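Local coordinates for protein probable Rab-related GTPase (Acanthamoeba polyphaga mimivirus, PDB 5XC5) that binds GTP together with magnesium as a Rab-family small GTPase and may take part in protein transport, at residues Gly5-Ile11 with Lys56-Thr62; Thr111-Leu115 with Lys163-Met168; Cys82-Val88 with Ile114-Lys120. The protein carries 1 engineered substitution. All blocks are in the same frame, centred on the assembly; numbering follows the deposited sequence. Where two conformers were deposited one is given.

Contact 1: residues Gly5-Ile11 with Lys56-Thr62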
loop_
_atom_site.group_PDB
_atom_site.type_symbol
_atom_site.label_atom_id
_atom_site.label_comp_id
_atom_site.label_asym_id
_atom_site.label_seq_id
_atom_site.Cartn_x
_atom_site.Cartn_y
_atom_site.Cartn_z
ATOM N N GLY A 5 -13.055 -7.622 -11.808
ATOM C CA GLY A 5 -11.784 -7.367 -11.147
ATOM C C GLY A 5 -11.903 -6.896 -9.707
ATOM O O GLY A 5 -12.999 -6.731 -9.173
ATOM N N TYR A 6 -10.760 -6.658 -9.071
ATOM C CA TYR A 6 -10.706 -6.282 -7.666
ATOM C C TYR A 6 -9.959 -4.965 -7.538
ATOM O O TYR A 6 -8.761 -4.902 -7.824
ATOM C CB TYR A 6 -9.986 -7.368 -6.860
ATOM C CG TYR A 6 -10.734 -8.679 -6.814
ATOM C CD1 TYR A 6 -10.703 -9.561 -7.885
ATOM C CD2 TYR A 6 -11.487 -9.020 -5.702
ATOM C CE1 TYR A 6 -11.412 -10.759 -7.847
ATOM C CE2 TYR A 6 -12.188 -10.223 -5.651
ATOM C CZ TYR A 6 -12.142 -11.079 -6.728
ATOM O OH TYR A 6 -12.846 -12.271 -6.675
ATOM N N LYS A 7 -10.658 -3.920 -7.090
ATOM C CA LYS A 7 -10.053 -2.596 -6.992
ATOM C C LYS A 7 -9.150 -2.509 -5.764
ATOM O O LYS A 7 -9.608 -2.671 -4.631
ATOM C CB LYS A 7 -11.116 -1.500 -6.959
ATOM C CG LYS A 7 -10.523 -0.101 -6.744
ATOM C CD LYS A 7 -11.543 1.011 -6.944
ATOM C CE LYS A 7 -10.914 2.369 -6.641
ATOM N NZ LYS A 7 -11.844 3.507 -6.934
ATOM N N ILE A 8 -7.869 -2.261 -6.005
ATOM C CA ILE A 8 -6.859 -2.087 -4.968
ATOM C C ILE A 8 -6.291 -0.687 -5.129
ATOM O O ILE A 8 -5.898 -0.302 -6.236
ATOM C CB ILE A 8 -5.712 -3.109 -5.118
ATOM C CG1 ILE A 8 -6.232 -4.527 -5.377
ATOM C CG2 ILE A 8 -4.743 -3.035 -3.918
ATOM C CD1 ILE A 8 -7.051 -5.096 -4.264
ATOM N N ILE A 9 -6.224 0.070 -4.033
ATOM C CA ILE A 9 -5.568 1.377 -4.064
ATOM C C ILE A 9 -4.356 1.377 -3.140
ATOM O O ILE A 9 -4.343 0.709 -2.098
ATOM C CB ILE A 9 -6.510 2.552 -3.719
ATOM C CG1 ILE A 9 -7.004 2.458 -2.273
ATOM C CG2 ILE A 9 -7.651 2.655 -4.726
ATOM C CD1 ILE A 9 -7.822 3.660 -1.839
ATOM N N LEU A 10 -3.342 2.153 -3.517
ATOM C CA LEU A 10 -2.204 2.444 -2.652
ATOM C C LEU A 10 -2.314 3.894 -2.222
ATOM O O LEU A 10 -2.401 4.792 -3.073
ATOM C CB LEU A 10 -0.866 2.238 -3.362
ATOM C CG LEU A 10 -0.521 0.793 -3.684
ATOM C CD1 LEU A 10 -1.082 0.426 -5.037
ATOM C CD2 LEU A 10 1.003 0.580 -3.614
ATOM N N ILE A 11 -2.320 4.117 -0.906
ATOM C CA ILE A 11 -2.353 5.454 -0.329
ATOM C C ILE A 11 -1.261 5.557 0.729
ATOM O O ILE A 11 -0.770 4.549 1.242
ATOM C CB ILE A 11 -3.731 5.819 0.259
ATOM C CG1 ILE A 11 -4.050 4.937 1.465
ATOM C CG2 ILE A 11 -4.830 5.664 -0.794
ATOM C CD1 ILE A 11 -5.451 5.185 2.075
ATOM N N LYS A 56 -8.163 -10.642 -11.215
ATOM C CA LYS A 56 -7.669 -9.437 -11.858
ATOM C C LYS A 56 -7.576 -8.343 -10.803
ATOM O O LYS A 56 -8.593 -7.941 -10.221
ATOM C CB LYS A 56 -8.623 -9.016 -12.971
ATOM C CG LYS A 56 -8.075 -7.988 -13.943
ATOM C CD LYS A 56 -9.020 -7.877 -15.124
ATOM C CE LYS A 56 -8.582 -6.853 -16.137
ATOM N NZ LYS A 56 -8.759 -5.442 -15.674
ATOM N N LEU A 57 -6.358 -7.878 -10.545
ATOM C CA LEU A 57 -6.135 -6.743 -9.661
ATOM C C LEU A 57 -6.206 -5.474 -10.497
ATOM O O LEU A 57 -5.454 -5.322 -11.463
ATOM C CB LEU A 57 -4.770 -6.855 -8.982
ATOM C CG LEU A 57 -4.537 -8.129 -8.161
ATOM C CD1 LEU A 57 -3.159 -8.123 -7.546
ATOM C CD2 LEU A 57 -5.591 -8.278 -7.085
ATOM N N ASN A 58 -7.106 -4.565 -10.120
ATOM C CA ASN A 58 -7.249 -3.255 -10.754
ATOM C C ASN A 58 -6.667 -2.249 -9.760
ATOM O O ASN A 58 -7.296 -1.937 -8.742
ATOM C CB ASN A 58 -8.723 -2.980 -11.052
ATOM C CG ASN A 58 -9.276 -3.890 -12.135
ATOM O OD1 ASN A 58 -8.545 -4.303 -13.039
ATOM N ND2 ASN A 58 -10.567 -4.189 -12.059
ATOM N N ILE A 59 -5.461 -1.762 -10.048
ATOM C CA ILE A 59 -4.619 -1.072 -9.074
ATOM C C ILE A 59 -4.544 0.407 -9.422
ATOM O O ILE A 59 -4.208 0.766 -10.553
ATOM C CB ILE A 59 -3.209 -1.680 -9.059
ATOM C CG1 ILE A 59 -3.286 -3.167 -8.718
ATOM C CG2 ILE A 59 -2.316 -0.921 -8.092
ATOM C CD1 ILE A 59 -1.994 -3.926 -8.982
ATOM N N TRP A 60 -4.820 1.263 -8.438
ATOM C CA TRP A 60 -4.670 2.706 -8.566
ATOM C C TRP A 60 -3.577 3.163 -7.607
ATOM O O TRP A 60 -3.670 2.934 -6.392
ATOM C CB TRP A 60 -5.985 3.423 -8.256
ATOM C CG TRP A 60 -7.008 3.342 -9.357
ATOM C CD1 TRP A 60 -8.064 2.483 -9.432
ATOM C CD2 TRP A 60 -7.071 4.164 -10.525
ATOM N NE1 TRP A 60 -8.785 2.719 -10.586
ATOM C CE2 TRP A 60 -8.191 3.741 -11.276
ATOM C CE3 TRP A 60 -6.279 5.201 -11.021
ATOM C CZ2 TRP A 60 -8.547 4.335 -12.488
ATOM C CZ3 TRP A 60 -6.629 5.788 -12.231
ATOM C CH2 TRP A 60 -7.752 5.351 -12.950
ATOM N N ASP A 61 -2.547 3.795 -8.157
ATOM C CA ASP A 61 -1.425 4.352 -7.413
ATOM C C ASP A 61 -1.684 5.849 -7.263
ATOM O O ASP A 61 -1.770 6.562 -8.266
ATOM C CB ASP A 61 -0.159 4.103 -8.237
ATOM C CG ASP A 61 1.085 4.695 -7.608
ATOM O OD1 ASP A 61 1.074 4.936 -6.381
ATOM O OD2 ASP A 61 2.074 4.916 -8.351
ATOM N N THR A 62 -1.847 6.321 -6.029
ATOM C CA THR A 62 -2.348 7.674 -5.788
ATOM C C THR A 62 -1.255 8.594 -5.256
ATOM O O THR A 62 -0.187 8.158 -4.828
ATOM C CB THR A 62 -3.535 7.673 -4.811
ATOM O OG1 THR A 62 -3.080 7.320 -3.499
ATOM C CG2 THR A 62 -4.606 6.699 -5.236
#
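Ile8 pairs with Ile59, and Leu10 with Asp61, where strands 6-11 and 56-61 run parallel in the central sheet of the Ras-like P-loop GTPase fold. The amide of Ile8 reaches Asn58 O at 2.8 Å, and the carbonyl of Ile8 accepts the amide of Trp60; Tyr6 and Leu10 carry the ladder on to either end. On the face of Ile8 and Leu10, Leu10 CD1 crosses to Ile59 CG2 at 3.6 Å, while Leu57 CD2 meets Ile8 CG1. The other face carries Lys7, whose extended chain brings CE within 4.0 Å of Trp60 CD1.

Past the last bridge the pairing passes to a side chain. With chi1 at 69°, Thr62 OG1 sits between its own N and carbonyl carbon and donates to Leu10 O at 2.7 Å, in the carbonyl plane on a lone pair; the amide of Thr62 adds a weak bond to the same oxygen.

Lys7 NZ bonds to the carbonyls of Tyr75 and Thr77, and Asn58, paired with Lys7, accepts Lys56 NZ and Ser44 OG at OD1. Asp61, on the face of Leu10, turns toward the nucleotide site, where its OD2 is hydrogen-bonded to OG of the magnesium ligand Ser19.

Contact 2: residues Thr111-Leu115 with Lys163-Met168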
loop_
_atom_site.group_PDB
_atom_site.type_symbol
_atom_site.label_atom_id
_atom_site.label_comp_id
_atom_site.label_asym_id
_atom_site.label_seq_id
_atom_site.Cartn_x
_atom_site.Cartn_y
_atom_site.Cartn_z
ATOM N N THR A 111 -14.263 -1.618 1.637
ATOM C CA THR A 111 -12.947 -2.231 1.753
ATOM C C THR A 111 -13.042 -3.485 2.611
ATOM O O THR A 111 -13.652 -3.472 3.683
ATOM C CB THR A 111 -11.951 -1.240 2.352
ATOM O OG1 THR A 111 -12.094 0.026 1.696
ATOM C CG2 THR A 111 -10.523 -1.724 2.146
ATOM N N TYR A 112 -12.457 -4.574 2.126
ATOM C CA TYR A 112 -12.432 -5.835 2.848
ATOM C C TYR A 112 -11.139 -6.053 3.617
ATOM O O TYR A 112 -11.141 -6.743 4.639
ATOM C CB TYR A 112 -12.603 -6.980 1.850
ATOM C CG TYR A 112 -12.630 -8.350 2.460
ATOM C CD1 TYR A 112 -13.748 -8.792 3.157
ATOM C CD2 TYR A 112 -11.555 -9.222 2.314
ATOM C CE1 TYR A 112 -13.789 -10.058 3.711
ATOM C CE2 TYR A 112 -11.585 -10.489 2.866
ATOM C CZ TYR A 112 -12.710 -10.901 3.563
ATOM O OH TYR A 112 -12.766 -12.162 4.115
ATOM N N TYR A 113 -10.036 -5.477 3.150
ATOM C CA TYR A 113 -8.731 -5.738 3.741
ATOM C C TYR A 113 -7.885 -4.492 3.563
ATOM O O TYR A 113 -7.701 -4.017 2.431
ATOM C CB TYR A 113 -8.072 -6.926 3.040
ATOM C CG TYR A 113 -6.726 -7.376 3.585
ATOM C CD1 TYR A 113 -6.554 -7.711 4.930
ATOM C CD2 TYR A 113 -5.644 -7.528 2.727
ATOM C CE1 TYR A 113 -5.316 -8.166 5.403
ATOM C CE2 TYR A 113 -4.422 -7.977 3.181
ATOM C CZ TYR A 113 -4.255 -8.298 4.510
ATOM O OH TYR A 113 -3.014 -8.739 4.920
ATOM N N ILE A 114 -7.387 -3.968 4.680
ATOM C CA ILE A 114 -6.448 -2.853 4.701
ATOM C C ILE A 114 -5.136 -3.405 5.230
ATOM O O ILE A 114 -5.104 -3.994 6.316
ATOM C CB ILE A 114 -6.945 -1.709 5.594
ATOM C CG1 ILE A 114 -8.258 -1.149 5.054
ATOM C CG2 ILE A 114 -5.896 -0.631 5.671
ATOM C CD1 ILE A 114 -8.802 0.011 5.890
ATOM N N LEU A 115 -4.065 -3.242 4.449
ATOM C CA LEU A 115 -2.740 -3.745 4.790
ATOM C C LEU A 115 -1.782 -2.564 4.877
ATOM O O LEU A 115 -1.566 -1.864 3.884
ATOM C CB LEU A 115 -2.274 -4.754 3.739
ATOM C CG LEU A 115 -0.859 -5.311 3.905
ATOM C CD1 LEU A 115 -0.669 -5.950 5.269
ATOM C CD2 LEU A 115 -0.585 -6.313 2.785
ATOM N N LYS A 163 -0.412 -11.396 0.235
ATOM C CA LYS A 163 -1.365 -11.248 1.332
ATOM C C LYS A 163 -2.652 -10.602 0.839
ATOM O O LYS A 163 -3.754 -11.044 1.179
ATOM C CB LYS A 163 -0.753 -10.384 2.436
ATOM C CG LYS A 163 0.441 -11.010 3.133
ATOM C CD LYS A 163 1.131 -10.020 4.087
ATOM C CE LYS A 163 0.301 -9.682 5.337
ATOM N NZ LYS A 163 0.084 -10.878 6.208
ATOM N N MET A 164 -2.525 -9.556 0.026
ATOM C CA MET A 164 -3.693 -8.876 -0.515
ATOM C C MET A 164 -4.497 -9.793 -1.429
ATOM O O MET A 164 -5.731 -9.811 -1.371
ATOM C CB MET A 164 -3.236 -7.622 -1.264
ATOM C CG MET A 164 -4.350 -6.823 -1.945
ATOM S SD MET A 164 -5.563 -6.126 -0.777
ATOM C CE MET A 164 -4.547 -5.002 0.224
ATOM N N ILE A 165 -3.808 -10.562 -2.275
ATOM C CA ILE A 165 -4.475 -11.471 -3.206
ATOM C C ILE A 165 -5.260 -12.537 -2.448
ATOM O O ILE A 165 -6.423 -12.819 -2.770
ATOM C CB ILE A 165 -3.447 -12.085 -4.175
ATOM C CG1 ILE A 165 -2.919 -11.008 -5.125
ATOM C CG2 ILE A 165 -4.058 -13.274 -4.938
ATOM C CD1 ILE A 165 -1.584 -11.348 -5.733
ATOM N N ASP A 166 -4.635 -13.144 -1.429
ATOM C CA ASP A 166 -5.329 -14.158 -0.637
ATOM C C ASP A 166 -6.622 -13.604 -0.054
ATOM O O ASP A 166 -7.665 -14.264 -0.097
ATOM C CB ASP A 166 -4.445 -14.664 0.507
ATOM C CG ASP A 166 -3.240 -15.454 0.035
ATOM O OD1 ASP A 166 -3.134 -15.749 -1.169
ATOM O OD2 ASP A 166 -2.396 -15.797 0.891
ATOM N N LYS A 167 -6.576 -12.387 0.491
ATOM C CA LYS A 167 -7.774 -11.801 1.078
ATOM C C LYS A 167 -8.827 -11.508 0.016
ATOM O O LYS A 167 -10.013 -11.776 0.229
ATOM C CB LYS A 167 -7.411 -10.542 1.867
ATOM C CG LYS A 167 -6.696 -10.813 3.172
ATOM C CD LYS A 167 -7.632 -11.447 4.203
ATOM C CE LYS A 167 -6.948 -11.623 5.540
ATOM N NZ LYS A 167 -5.721 -12.435 5.393
ATOM N N MET A 168 -8.422 -10.967 -1.137
ATOM C CA MET A 168 -9.394 -10.738 -2.205
ATOM C C MET A 168 -10.068 -12.031 -2.636
ATOM O O MET A 168 -11.254 -12.027 -2.981
ATOM C CB MET A 168 -8.734 -10.063 -3.411
ATOM C CG MET A 168 -8.174 -8.658 -3.143
ATOM S SD MET A 168 -9.384 -7.437 -2.556
ATOM C CE MET A 168 -9.117 -7.517 -0.783
#
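Tyr113 is the centre of this contact, and Lys167 lies right across its ring. Lys167 CG stands 3.3 Å from the ring centroid, only 7° off the normal, a CH-pi contact that uses the aliphatic chain and not the ammonium group. The two side chains cross at about a right angle: CB covers the CG-CD2 side of the ring, and a bend at chi2 (-70°) carries CD and CE over toward CD1 and CE1.

Sulfur meets the same ring in another way. Met164 SD is at its edge, in plane, 5.1 Å from the centroid, as a Met-aromatic contact. Bends at chi2 and chi3 then bring the methyl of Met164 in beside the Tyr113 ring, with CE 3.7 Å from Tyr113 CD2 and also near Leu115 CB.

Purely apolar packing continues at the Met168 end. Met168 starts out away from the strand, yet its folded chain returns CE to 4.0 Å from Tyr113 CB and to the edge of the Tyr112 ring. At the far end, Leu115 CD1 touches Lys163 CE at 3.9 Å.

No hydrogen bond links 111-115 to 163-168; the hydroxyls of Tyr112 and Tyr113 and the Lys163 ammonium find partners outside the two segments. Tyr113 OH, 3.5 Å from Lys163 CE, is hydrogen-bonded to Asp145 OD2, the same oxygen that makes a salt bridge with Lys163 NZ, so one carboxylate ties both ends together. Tyr112 CE2 approaches Lys167 O at 3.3 Å, while its hydroxyl bonds to Glu170 OE1.

Residues 163-168 run antiparallel to strand 113-115 (172°), their axes 9.4 Å apart at closest: this is the C-terminal helix of a Ras-like GTPase domain packed on one face of its central beta-sheet.

Contact 3: residues Cys82-Val88 with Ile114-Lys120. With GTP (guanosine-5'-triphosphate), chain B.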
loop_
_atom_site.group_PDB
_atom_site.type_symbol
_atom_site.label_atom_id
_atom_site.label_comp_id
_atom_site.label_asym_id
_atom_site.label_seq_id
_atom_site.Cartn_x
_atom_site.Cartn_y
_atom_site.Cartn_z
ATOM N N CYS A 82 -6.830 -2.147 0.182
ATOM C CA CYS A 82 -6.031 -0.933 0.265
ATOM C C CYS A 82 -4.693 -1.257 0.902
ATOM O O CYS A 82 -4.641 -1.893 1.962
ATOM C CB CYS A 82 -6.757 0.141 1.091
ATOM S SG CYS A 82 -5.812 1.669 1.350
ATOM N N LEU A 83 -3.623 -0.790 0.265
ATOM C CA LEU A 83 -2.293 -0.779 0.853
ATOM C C LEU A 83 -2.038 0.632 1.366
ATOM O O LEU A 83 -2.098 1.594 0.589
ATOM C CB LEU A 83 -1.269 -1.136 -0.223
ATOM C CG LEU A 83 -1.403 -2.531 -0.862
ATOM C CD1 LEU A 83 -0.474 -2.664 -2.045
ATOM C CD2 LEU A 83 -1.085 -3.622 0.143
ATOM N N VAL A 84 -1.771 0.764 2.668
ATOM C CA VAL A 84 -1.414 2.053 3.258
ATOM C C VAL A 84 0.072 2.008 3.585
ATOM O O VAL A 84 0.493 1.295 4.501
ATOM C CB VAL A 84 -2.241 2.365 4.511
ATOM C CG1 VAL A 84 -1.940 3.783 4.998
ATOM C CG2 VAL A 84 -3.728 2.224 4.210
ATOM N N VAL A 85 0.871 2.771 2.839
ATOM C CA VAL A 85 2.324 2.663 2.879
ATOM C C VAL A 85 2.908 3.795 3.713
ATOM O O VAL A 85 2.436 4.936 3.652
ATOM C CB VAL A 85 2.880 2.672 1.442
ATOM C CG1 VAL A 85 4.371 2.386 1.439
ATOM C CG2 VAL A 85 2.131 1.654 0.578
ATOM N N PHE A 86 3.938 3.474 4.499
ATOM C CA PHE A 86 4.743 4.496 5.161
ATOM C C PHE A 86 6.215 4.096 5.099
ATOM O O PHE A 86 6.567 2.978 4.728
ATOM C CB PHE A 86 4.270 4.771 6.598
ATOM C CG PHE A 86 4.666 3.702 7.582
ATOM C CD1 PHE A 86 3.860 2.585 7.768
ATOM C CD2 PHE A 86 5.830 3.824 8.340
ATOM C CE1 PHE A 86 4.203 1.608 8.674
ATOM C CE2 PHE A 86 6.181 2.832 9.248
ATOM C CZ PHE A 86 5.365 1.719 9.400
ATOM N N ASP A 87 7.076 5.033 5.483
ATOM C CA ASP A 87 8.531 4.872 5.434
ATOM C C ASP A 87 9.000 4.730 6.877
ATOM O O ASP A 87 8.709 5.598 7.705
ATOM C CB ASP A 87 9.091 6.139 4.770
ATOM C CG ASP A 87 10.614 6.282 4.811
ATOM O OD1 ASP A 87 11.326 5.575 5.549
ATOM O OD2 ASP A 87 11.086 7.189 4.083
ATOM N N VAL A 88 9.703 3.633 7.177
ATOM C CA VAL A 88 10.104 3.349 8.558
ATOM C C VAL A 88 11.020 4.413 9.150
ATOM O O VAL A 88 11.131 4.499 10.379
ATOM C CB VAL A 88 10.712 1.939 8.733
ATOM C CG1 VAL A 88 9.668 0.863 8.481
ATOM C CG2 VAL A 88 11.920 1.762 7.826
ATOM N N ILE A 114 -7.387 -3.968 4.680
ATOM C CA ILE A 114 -6.448 -2.853 4.701
ATOM C C ILE A 114 -5.136 -3.405 5.230
ATOM O O ILE A 114 -5.104 -3.994 6.316
ATOM C CB ILE A 114 -6.945 -1.709 5.594
ATOM C CG1 ILE A 114 -8.258 -1.149 5.054
ATOM C CG2 ILE A 114 -5.896 -0.631 5.671
ATOM C CD1 ILE A 114 -8.802 0.011 5.890
ATOM N N LEU A 115 -4.065 -3.242 4.449
ATOM C CA LEU A 115 -2.740 -3.745 4.790
ATOM C C LEU A 115 -1.782 -2.564 4.877
ATOM O O LEU A 115 -1.566 -1.864 3.884
ATOM C CB LEU A 115 -2.274 -4.754 3.739
ATOM C CG LEU A 115 -0.859 -5.311 3.905
ATOM C CD1 LEU A 115 -0.669 -5.950 5.269
ATOM C CD2 LEU A 115 -0.585 -6.313 2.785
ATOM N N VAL A 116 -1.250 -2.325 6.077
ATOM C CA VAL A 116 -0.248 -1.284 6.300
ATOM C C VAL A 116 1.113 -1.840 5.905
ATOM O O VAL A 116 1.521 -2.905 6.378
ATOM C CB VAL A 116 -0.254 -0.850 7.775
ATOM C CG1 VAL A 116 0.923 0.086 8.069
ATOM C CG2 VAL A 116 -1.590 -0.193 8.137
ATOM N N VAL A 117 1.823 -1.115 5.044
ATOM C CA VAL A 117 3.120 -1.547 4.540
ATOM C C VAL A 117 4.182 -0.658 5.166
ATOM O O VAL A 117 4.254 0.542 4.870
ATOM C CB VAL A 117 3.205 -1.476 3.009
ATOM C CG1 VAL A 117 4.585 -1.927 2.515
ATOM C CG2 VAL A 117 2.091 -2.309 2.383
ATOM N N ALA A 118 5.017 -1.253 6.012
ATOM C CA ALA A 118 6.173 -0.577 6.590
ATOM C C ALA A 118 7.309 -0.733 5.586
ATOM O O ALA A 118 7.935 -1.796 5.495
ATOM C CB ALA A 118 6.515 -1.215 7.934
ATOM N N ASN A 119 7.554 0.314 4.804
ATOM C CA ASN A 119 8.460 0.251 3.669
ATOM C C ASN A 119 9.823 0.843 4.011
ATOM O O ASN A 119 10.011 1.545 5.013
ATOM C CB ASN A 119 7.859 0.980 2.462
ATOM C CG ASN A 119 8.465 0.539 1.144
ATOM O OD1 ASN A 119 8.903 -0.591 1.005
ATOM N ND2 ASN A 119 8.487 1.434 0.165
ATOM N N LYS A 120 10.779 0.546 3.130
ATOM C CA LYS A 120 12.178 0.986 3.210
ATOM C C LYS A 120 12.966 0.249 4.286
ATOM O O LYS A 120 13.924 0.791 4.849
ATOM C CB LYS A 120 12.354 2.510 3.300
ATOM C CG LYS A 120 11.510 3.264 2.284
ATOM C CD LYS A 120 12.032 4.657 2.059
ATOM C CE LYS A 120 11.105 5.460 1.134
ATOM N NZ LYS A 120 11.638 6.855 0.922
HETATM P PG GTP B . 4.335 10.140 -4.087
HETATM O O1G GTP B . 3.897 9.690 -5.467
HETATM O O2G GTP B . 4.958 11.504 -4.111
HETATM O O3G GTP B . 3.224 10.036 -3.065
HETATM O O3B GTP B . 5.565 9.194 -3.552
HETATM P PB GTP B . 5.643 7.573 -3.580
HETATM O O1B GTP B . 5.004 7.022 -4.839
HETATM O O2B GTP B . 5.081 7.014 -2.303
HETATM O O3A GTP B . 7.223 7.248 -3.486
HETATM P PA GTP B . 8.190 6.850 -4.731
HETATM O O1A GTP B . 7.902 5.419 -5.198
HETATM O O2A GTP B . 8.145 7.950 -5.811
HETATM O "O5'" GTP B . 9.627 6.816 -3.972
HETATM C "C5'" GTP B . 10.183 7.982 -3.400
HETATM C "C4'" GTP B . 11.693 7.804 -3.251
HETATM O "O4'" GTP B . 11.913 6.780 -2.292
HETATM C "C3'" GTP B . 12.387 7.372 -4.529
HETATM O "O3'" GTP B . 13.649 8.015 -4.635
HETATM C "C2'" GTP B . 12.598 5.886 -4.331
HETATM O "O2'" GTP B . 13.715 5.394 -5.034
HETATM C "C1'" GTP B . 12.767 5.787 -2.829
HETATM N N9 GTP B . 12.329 4.460 -2.374
HETATM C C8 GTP B . 11.179 3.795 -2.711
HETATM N N7 GTP B . 11.152 2.608 -2.070
HETATM C C5 GTP B . 12.285 2.510 -1.327
HETATM C C6 GTP B . 12.776 1.522 -0.481
HETATM O O6 GTP B . 12.184 0.453 -0.250
HETATM N N1 GTP B . 13.990 1.760 0.119
HETATM C C2 GTP B . 14.701 2.925 -0.079
HETATM N N2 GTP B . 15.863 3.073 0.547
HETATM N N3 GTP B . 14.222 3.913 -0.908
HETATM C C4 GTP B . 13.030 3.676 -1.515
#
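The Phe86 ring lies with one face over the backbone of Ala118, whose CA is 4.0 Å from the ring centroid in a CH-pi contact, while Val116 CG1 sits in plane at its edge. The ring belongs to a beta-alpha-beta unit of the P-loop GTPase fold: strands 81-87 and 113-119 pair in parallel, joined by crossover helix 91-107, which packs on the Phe86 face. Ala118 CB comes in against Phe86 CZ at 3.5 Å. A chi1 of 76° puts the ring between the backbone N and carbonyl carbon of Phe86 and so swings it across to the neighbouring strand; Phe94 of the helix packs on it edge-to-face. The second flat group is the guanine of GTP: the extended chain of Lys120 passes over one face, with CG 3.5 Å from C6 of the base and CE continuing toward C4.

Within these segments the ladder runs from Leu115 N to Cys82 O as far as Asn119 N to Phe86 O (2.8 Å) and Val88 N to Asn119 O (3.0 Å). Opposite Phe86, Leu83, Val85 and Val117 form an aliphatic row, with Leu83 CD2 touching Leu115 CD2 at 3.8 Å.

Asn119 begins the Asn-Lys-x-Asp guanine-recognition motif. Its ND2 bonds to Val16 O, tying the motif to the phosphate-binding loop, and to Ser151 OG. Asp122 OD1 is hydrogen-bonded to the nucleotide. Asp87 OD1 is hydrogen-bonded to Thr89 OG1. Lys120 NZ has three partners: Gly15 O, Asp87 OD2, in a salt bridge whose hydrogen bond is weak at 3.2 Å, and the ribose O4' of GTP, likewise 3.2 Å from NZ.

All three contacts meet on one sheet. Contacts 1 and 3, with centres about 14 Å apart, are joined where strands 6-12 and 81-87 pair: Ile9 O lies 2.9 Å from Leu83 N, a probable hydrogen bond. Contact 2, about 11 Å from contact 1 and 13 Å from contact 3 between centres, sets helix 154-169 against the sheet face of Ile8 and Leu83: Met164 SD is 3.9 Å from Ile8 CD1, and Met164 CE is 3.7 Å from Leu83 CD2. It also shares Ile114 and Leu115 with contact 3. Contact 1 places the Asp61 side chain about 4 Å from the magnesium ion, next to its ligand Ser19, and contact 3 lays Lys120 over the base and bonds it to the ribose.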